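Local coordinates for protein glycerol-3-phosphate dehydrogenase [NAD(P)+] (Coxiella burnetii, PDB 3K96) that probably catalyses the NAD(P)H-dependent reduction of dihydroxyacetone phosphate to sn-glycerol 3-phosphate, the precursor for phospholipid synthesis, at residues Asn203-Gly208 with Gly255-Thr260; Val209-Ser214 with Gly248-Val253. One frame throughout, in Å; residues are numbered along the deposited sequence. Where two conformers were deposited one is given.

Both contacts fasten the start of helix 206-228, which leads from the last strand of the nucleotide-binding sheet into the helical C-terminal region, and their centres lie about 8 Å apart. Contact 1 is partly buried and polar: the N-terminal end of that helix meets the turn between helices 233-253 and 258-261 through a carboxylate. Contact 2, one turn further along, is wholly buried and apolar, with helix 206-228 against the end of helix 233-253 and no hydrogen bond between them. The two meet at their shared edge, where Thr-260 CG2 packs 3.6 Å from Val-209 N and Gly-256 N probably bonds to Val-251 O at 2.9 Å.

Contact 1 of 2, residues Asn203-Gly208 with Gly255-Thr260; sequences NDDMIG and GGKQET
A single carboxylate oxygen, Asp-205 OD2, takes two donors from the opposite segment, and the other oxygen caps the helix of its own segment. Thr-260 OG1 donates at 2.6 Å to the anti lone pair of Asp-205 OD2, the one facing away from OD1. The second donor, Lys-257 N, lies 2.7 Å from Asp-205 OD2 with a 161° N-H...O angle, but stands 53° out of the carboxylate plane. With CG anti to the backbone N (chi1 178°), the Asp-205 carboxylate is directed at the turn Gly-255 to Lys-257 and the start of helix 258-261 while OD1 can still accept from Gly-208 N at 2.8 Å. Asp-205 is thus the N-cap of helix 206-228. Gly-255, at positive phi, is the C-prime residue of a Schellman motif that ends helix 233-253, and Lys-257 is the N-cap residue of helix 258-261, so the aspartate ties one helix start to the link between two others. Lacking side chains, Gly-208 and Gly-256 can bring their CA atoms within 4.0 Å. Ile-207 CG2 rests on Gly-256 CA at 3.8 Å. Ahead of the cap, Asn-203 OD1 accepts from Asp-205 N at 2.6 Å, forming an Asx turn, and a water donates to Asp-205 OD1.

Contact 2 of 2, residues Val209-Ser214 with Gly248-Val253; sequences VELCGS and GRLVSV
Leu-211 and Leu-250 cross at about a right angle, branch against branch, with Leu-211 CD2 3.9 Å from Leu-250 CD2. Leu-211 sends its two methyls to different targets. While CD2 meets the side chain of Leu-250, Leu-211 CD1 lies against the backbone, 3.8 Å from Leu-250 O. Leu-250 reaches across with CG anti to its own backbone N (chi1 -178°), and chi2 (62°) then turns CD2 to the facing helix. One residue further on, Val-251 presents a single methyl: CG2 approaches Cys-212 SG at 3.9 Å and Leu-211 CB at 4.1 Å, spanning two successive residues of helix 206-228. The short helical segments run roughly antiparallel, at 150° between their N-to-C directions, and their axes come within 9.1 Å: near-antiparallel helix-helix packing inside the helical C-terminal part of the enzyme. The nearest CA atoms, those of Leu-211 and Val-251, are 5.9 Å apart. Phe-254, just past the end of helix 233-253, also packs on Leu-211, and Ile-323 touches Leu-250. Ser-214 borders the apolar patch, but its OG donates to Leu-211 O at 2.9 Å, a bond back to its own helix. The predicted proton acceptor Lys-216 follows two residues later on the same helix. With no hydrogen bond between the segments and all five touching residues buried, the helices are held together here by van der Waals and hydrophobic contact.

Contact 1 of 2, residues Asn203-Gly208 with Gly255-Thr260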
ATOM      1  N   ASN A 203      -2.326  17.079  11.561  1.00 36.91           N
ATOM      2  CA  ASN A 203      -3.221  15.975  11.800  1.00 38.32           C
ATOM      3  C   ASN A 203      -3.719  16.155  13.241  1.00 40.18           C
ATOM      4  O   ASN A 203      -2.974  16.526  14.135  1.00 40.28           O
ATOM      5  CB  ASN A 203      -2.498  14.646  11.527  1.00 38.98           C
ATOM      6  CG  ASN A 203      -3.298  13.435  11.934  1.00 38.03           C
ATOM      7  OD1 ASN A 203      -3.824  13.379  13.030  1.00 42.07           O
ATOM      8  ND2 ASN A 203      -3.334  12.430  11.075  1.00 41.38           N
ATOM      9  N   ASP A 204      -5.005  15.920  13.430  1.00 42.40           N
ATOM     10  CA  ASP A 204      -5.673  16.124  14.696  1.00 44.29           C
ATOM     11  C   ASP A 204      -5.759  14.871  15.584  1.00 43.11           C
ATOM     12  O   ASP A 204      -6.424  14.894  16.611  1.00 44.83           O
ATOM     13  CB  ASP A 204      -7.131  16.512  14.378  1.00 45.79           C
ATOM     14  CG  ASP A 204      -7.942  15.329  13.740  1.00 51.28           C
ATOM     15  OD1 ASP A 204      -7.430  14.645  12.818  1.00 54.69           O
ATOM     16  OD2 ASP A 204      -9.104  15.088  14.158  1.00 57.77           O
ATOM     17  N   ASP A 205      -5.077  13.797  15.222  1.00 39.95           N
ATOM     18  CA  ASP A 205      -5.258  12.539  15.919  1.00 37.83           C
ATOM     19  C   ASP A 205      -3.970  11.932  16.424  1.00 36.99           C
ATOM     20  O   ASP A 205      -3.482  10.936  15.887  1.00 36.13           O
ATOM     21  CB  ASP A 205      -5.944  11.593  14.922  1.00 36.85           C
ATOM     22  CG  ASP A 205      -6.162  10.201  15.467  1.00 36.19           C
ATOM     23  OD1 ASP A 205      -6.240  10.014  16.705  1.00 32.81           O
ATOM     24  OD2 ASP A 205      -6.272   9.283  14.626  1.00 33.87           O
ATOM     25  N   MET A 206      -3.422  12.511  17.483  1.00 35.60           N
ATOM     26  CA  MET A 206      -2.168  12.016  18.025  1.00 34.84           C
ATOM     27  C   MET A 206      -2.246  10.517  18.377  1.00 32.61           C
ATOM     28  O   MET A 206      -1.358   9.737  18.053  1.00 30.84           O
ATOM     29  CB  MET A 206      -1.774  12.854  19.231  1.00 34.23           C
ATOM     30  CG  MET A 206      -0.511  12.451  19.915  1.00 38.75           C
ATOM     31  SD  MET A 206       0.043  13.707  21.138  1.00 44.72           S
ATOM     32  CE  MET A 206       0.336  15.091  20.124  1.00 38.69           C
ATOM     33  N   ILE A 207      -3.315  10.108  19.019  1.00 30.86           N
ATOM     34  CA  ILE A 207      -3.405   8.721  19.436  1.00 31.82           C
ATOM     35  C   ILE A 207      -3.446   7.759  18.242  1.00 29.40           C
ATOM     36  O   ILE A 207      -2.767   6.753  18.257  1.00 27.98           O
ATOM     37  CB  ILE A 207      -4.554   8.483  20.424  1.00 32.42           C
ATOM     38  CG1 ILE A 207      -4.460   7.084  20.987  1.00 36.61           C
ATOM     39  CG2 ILE A 207      -5.915   8.733  19.767  1.00 36.69           C
ATOM     40  CD1 ILE A 207      -5.047   6.966  22.361  1.00 44.79           C
ATOM     41  N   GLY A 208      -4.182   8.108  17.201  1.00 27.81           N
ATOM     42  CA  GLY A 208      -4.270   7.265  16.024  1.00 28.85           C
ATOM     43  C   GLY A 208      -2.921   7.169  15.339  1.00 28.34           C
ATOM     44  O   GLY A 208      -2.512   6.090  14.915  1.00 27.21           O
ATOM     45  N   GLY A 255      -9.798   5.311  20.428  1.00 40.38           N
ATOM     46  CA  GLY A 255     -10.368   6.599  20.026  1.00 41.39           C
ATOM     47  C   GLY A 255      -9.685   7.356  18.886  1.00 42.04           C
ATOM     48  O   GLY A 255      -9.976   8.540  18.664  1.00 41.91           O
ATOM     49  N   GLY A 256      -8.775   6.700  18.169  1.00 40.62           N
ATOM     50  CA  GLY A 256      -8.124   7.323  17.013  1.00 40.81           C
ATOM     51  C   GLY A 256      -9.111   7.428  15.866  1.00 40.40           C
ATOM     52  O   GLY A 256     -10.242   6.994  16.007  1.00 40.93           O
ATOM     53  N   LYS A 257      -8.688   7.980  14.730  1.00 40.58           N
ATOM     54  CA  LYS A 257      -9.589   8.194  13.580  1.00 41.87           C
ATOM     55  C   LYS A 257      -9.237   7.359  12.349  1.00 42.49           C
ATOM     56  O   LYS A 257      -8.059   7.123  12.095  1.00 40.95           O
ATOM     57  CB  LYS A 257      -9.484   9.651  13.141  1.00 42.18           C
ATOM     58  CG  LYS A 257      -9.490  10.678  14.249  1.00 43.56           C
ATOM     59  CD  LYS A 257     -10.824  10.808  14.960  1.00 47.89           C
ATOM     60  CE  LYS A 257     -10.766  11.987  15.943  1.00 50.27           C
ATOM     61  NZ  LYS A 257     -12.051  12.222  16.599  1.00 51.00           N
ATOM     62  N   GLN A 258     -10.246   6.963  11.553  1.00 44.27           N
ATOM     63  CA  GLN A 258     -10.003   6.189  10.317  1.00 45.45           C
ATOM     64  C   GLN A 258      -9.236   7.046   9.288  1.00 44.89           C
ATOM     65  O   GLN A 258      -8.451   6.530   8.489  1.00 45.75           O
ATOM     66  CB  GLN A 258     -11.315   5.638   9.712  1.00 47.86           C
ATOM     67  CG  GLN A 258     -12.293   6.711   9.156  1.00 52.65           C
ATOM     68  CD  GLN A 258     -13.630   6.144   8.597  1.00 58.63           C
ATOM     69  OE1 GLN A 258     -13.677   5.053   8.015  1.00 63.42           O
ATOM     70  NE2 GLN A 258     -14.712   6.920   8.754  1.00 60.65           N
ATOM     71  N   GLU A 259      -9.485   8.349   9.306  0.70 44.35           N
ATOM     72  CA  GLU A 259      -8.794   9.263   8.418  0.70 44.31           C
ATOM     73  C   GLU A 259      -7.276   9.139   8.621  0.70 42.45           C
ATOM     74  O   GLU A 259      -6.488   9.375   7.696  0.70 42.71           O
ATOM     75  CB  GLU A 259      -9.237  10.720   8.665  0.70 45.07           C
ATOM     76  CG  GLU A 259     -10.678  11.071   8.217  0.70 48.35           C
ATOM     77  CD  GLU A 259     -11.773  10.477   9.096  0.70 51.68           C
ATOM     78  OE1 GLU A 259     -11.532  10.264  10.304  0.70 49.11           O
ATOM     79  OE2 GLU A 259     -12.892  10.247   8.575  0.70 55.09           O
ATOM     80  N   THR A 260      -6.865   8.785   9.835  1.00 40.21           N
ATOM     81  CA  THR A 260      -5.454   8.620  10.127  1.00 37.21           C
ATOM     82  C   THR A 260      -4.993   7.312   9.519  1.00 34.29           C
ATOM     83  O   THR A 260      -3.914   7.205   8.941  1.00 33.78           O
ATOM     84  CB  THR A 260      -5.185   8.620  11.627  1.00 36.43           C
ATOM     85  OG1 THR A 260      -5.613   9.869  12.164  1.00 37.10           O
ATOM     86  CG2 THR A 260      -3.708   8.438  11.904  1.00 33.94           C
TER
HETATM   87  O   HOH W   1      -8.085  11.317  18.000  1.00 52.22           O

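Contact 2 of 2, residues Val209-Ser214 with Gly248-Val253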
ATOM      1  N   VAL A 209      -2.230   8.308  15.231  1.00 27.63           N
ATOM      2  CA  VAL A 209      -0.919   8.356  14.614  1.00 26.71           C
ATOM      3  C   VAL A 209       0.063   7.457  15.376  1.00 28.22           C
ATOM      4  O   VAL A 209       0.823   6.685  14.779  1.00 27.99           O
ATOM      5  CB  VAL A 209      -0.379   9.841  14.508  1.00 26.78           C
ATOM      6  CG1 VAL A 209       1.086   9.866  14.137  1.00 21.31           C
ATOM      7  CG2 VAL A 209      -1.206  10.636  13.490  1.00 23.78           C
ATOM      8  N   GLU A 210       0.040   7.536  16.697  1.00 28.01           N
ATOM      9  CA  GLU A 210       0.919   6.719  17.512  1.00 27.47           C
ATOM     10  C   GLU A 210       0.651   5.240  17.336  1.00 26.96           C
ATOM     11  O   GLU A 210       1.555   4.464  17.174  1.00 26.19           O
ATOM     12  CB  GLU A 210       0.721   7.036  18.989  1.00 27.61           C
ATOM     13  CG  GLU A 210       1.355   8.334  19.454  1.00 32.88           C
ATOM     14  CD  GLU A 210       1.049   8.590  20.931  1.00 34.70           C
ATOM     15  OE1 GLU A 210       1.927   8.358  21.764  1.00 34.71           O
ATOM     16  OE2 GLU A 210      -0.095   8.960  21.258  1.00 41.31           O
ATOM     17  N   LEU A 211      -0.604   4.854  17.427  1.00 26.47           N
ATOM     18  CA  LEU A 211      -0.945   3.459  17.331  1.00 28.39           C
ATOM     19  C   LEU A 211      -0.642   2.864  15.945  1.00 29.09           C
ATOM     20  O   LEU A 211      -0.187   1.727  15.848  1.00 29.83           O
ATOM     21  CB  LEU A 211      -2.392   3.252  17.774  1.00 28.37           C
ATOM     22  CG  LEU A 211      -2.563   3.451  19.288  1.00 30.29           C
ATOM     23  CD1 LEU A 211      -4.038   3.439  19.633  1.00 30.65           C
ATOM     24  CD2 LEU A 211      -1.789   2.363  20.094  1.00 28.00           C
ATOM     25  N   CYS A 212      -0.854   3.644  14.891  1.00 29.53           N
ATOM     26  CA  CYS A 212      -0.521   3.188  13.537  1.00 30.17           C
ATOM     27  C   CYS A 212       0.956   2.907  13.468  1.00 29.86           C
ATOM     28  O   CYS A 212       1.388   1.880  12.940  1.00 28.74           O
ATOM     29  CB  CYS A 212      -0.885   4.245  12.490  1.00 29.49           C
ATOM     30  SG  CYS A 212      -2.610   4.304  12.106  1.00 31.52           S
ATOM     31  N   GLY A 213       1.746   3.846  13.991  1.00 30.09           N
ATOM     32  CA  GLY A 213       3.183   3.694  13.989  1.00 29.20           C
ATOM     33  C   GLY A 213       3.658   2.547  14.858  1.00 29.25           C
ATOM     34  O   GLY A 213       4.714   1.996  14.622  1.00 29.32           O
ATOM     35  N   SER A 214       2.892   2.166  15.863  1.00 29.37           N
ATOM     36  CA  SER A 214       3.366   1.115  16.756  1.00 30.56           C
ATOM     37  C   SER A 214       3.079  -0.289  16.195  1.00 29.42           C
ATOM     38  O   SER A 214       3.536  -1.278  16.749  1.00 29.07           O
ATOM     39  CB  SER A 214       2.724   1.264  18.141  1.00 30.96           C
ATOM     40  OG  SER A 214       1.349   0.880  18.108  1.00 36.88           O
ATOM     41  N   GLY A 248      -6.478  -0.726  12.271  1.00 33.60           N
ATOM     42  CA  GLY A 248      -7.694   0.082  12.445  1.00 34.51           C
ATOM     43  C   GLY A 248      -8.461  -0.265  13.713  1.00 36.10           C
ATOM     44  O   GLY A 248      -9.003   0.624  14.394  1.00 36.11           O
ATOM     45  N   ARG A 249      -8.492  -1.556  14.044  1.00 36.07           N
ATOM     46  CA  ARG A 249      -9.178  -2.024  15.245  1.00 36.17           C
ATOM     47  C   ARG A 249      -8.516  -1.452  16.509  1.00 35.39           C
ATOM     48  O   ARG A 249      -9.187  -0.971  17.427  1.00 34.54           O
ATOM     49  CB  ARG A 249      -9.190  -3.556  15.286  1.00 36.81           C
ATOM     50  CG  ARG A 249     -10.063  -4.111  16.383  1.00 40.53           C
ATOM     51  CD  ARG A 249     -10.268  -5.651  16.287  1.00 44.84           C
ATOM     52  NE  ARG A 249     -10.871  -6.053  15.018  1.00 43.78           N
ATOM     53  CZ  ARG A 249     -10.248  -6.697  14.038  1.00 44.99           C
ATOM     54  NH1 ARG A 249     -10.918  -6.990  12.932  1.00 47.42           N
ATOM     55  NH2 ARG A 249      -8.981  -7.081  14.157  1.00 45.74           N
ATOM     56  N   LEU A 250      -7.200  -1.520  16.553  1.00 33.60           N
ATOM     57  CA  LEU A 250      -6.454  -0.988  17.658  1.00 32.98           C
ATOM     58  C   LEU A 250      -6.681   0.532  17.780  1.00 33.56           C
ATOM     59  O   LEU A 250      -6.955   1.051  18.869  1.00 32.94           O
ATOM     60  CB  LEU A 250      -4.978  -1.277  17.461  1.00 33.19           C
ATOM     61  CG  LEU A 250      -4.061  -0.797  18.590  1.00 34.10           C
ATOM     62  CD1 LEU A 250      -4.428  -1.500  19.881  1.00 32.08           C
ATOM     63  CD2 LEU A 250      -2.587  -1.026  18.236  1.00 30.18           C
ATOM     64  N   VAL A 251      -6.570   1.228  16.658  1.00 33.30           N
ATOM     65  CA  VAL A 251      -6.788   2.651  16.614  1.00 34.22           C
ATOM     66  C   VAL A 251      -8.206   2.962  17.116  1.00 36.87           C
ATOM     67  O   VAL A 251      -8.406   3.826  17.998  1.00 33.99           O
ATOM     68  CB  VAL A 251      -6.605   3.178  15.168  1.00 34.83           C
ATOM     69  CG1 VAL A 251      -7.158   4.603  15.011  1.00 31.20           C
ATOM     70  CG2 VAL A 251      -5.144   3.095  14.770  1.00 34.01           C
ATOM     71  N   SER A 252      -9.181   2.212  16.604  1.00 38.02           N
ATOM     72  CA  SER A 252     -10.575   2.447  16.957  1.00 40.31           C
ATOM     73  C   SER A 252     -10.851   2.303  18.427  1.00 40.78           C
ATOM     74  O   SER A 252     -11.540   3.140  19.009  1.00 41.61           O
ATOM     75  CB  SER A 252     -11.511   1.525  16.175  1.00 41.27           C
ATOM     76  OG  SER A 252     -12.852   1.919  16.420  1.00 45.16           O
ATOM     77  N   VAL A 253     -10.310   1.250  19.028  1.00 41.96           N
ATOM     78  CA  VAL A 253     -10.480   0.977  20.447  1.00 42.01           C
ATOM     79  C   VAL A 253      -9.885   2.069  21.356  1.00 43.30           C
ATOM     80  O   VAL A 253     -10.356   2.267  22.493  1.00 43.08           O
ATOM     81  CB  VAL A 253      -9.868  -0.382  20.817  1.00 42.20           C
ATOM     82  CG1 VAL A 253      -9.749  -0.523  22.324  1.00 42.52           C
ATOM     83  CG2 VAL A 253     -10.689  -1.517  20.208  1.00 41.80           C
TER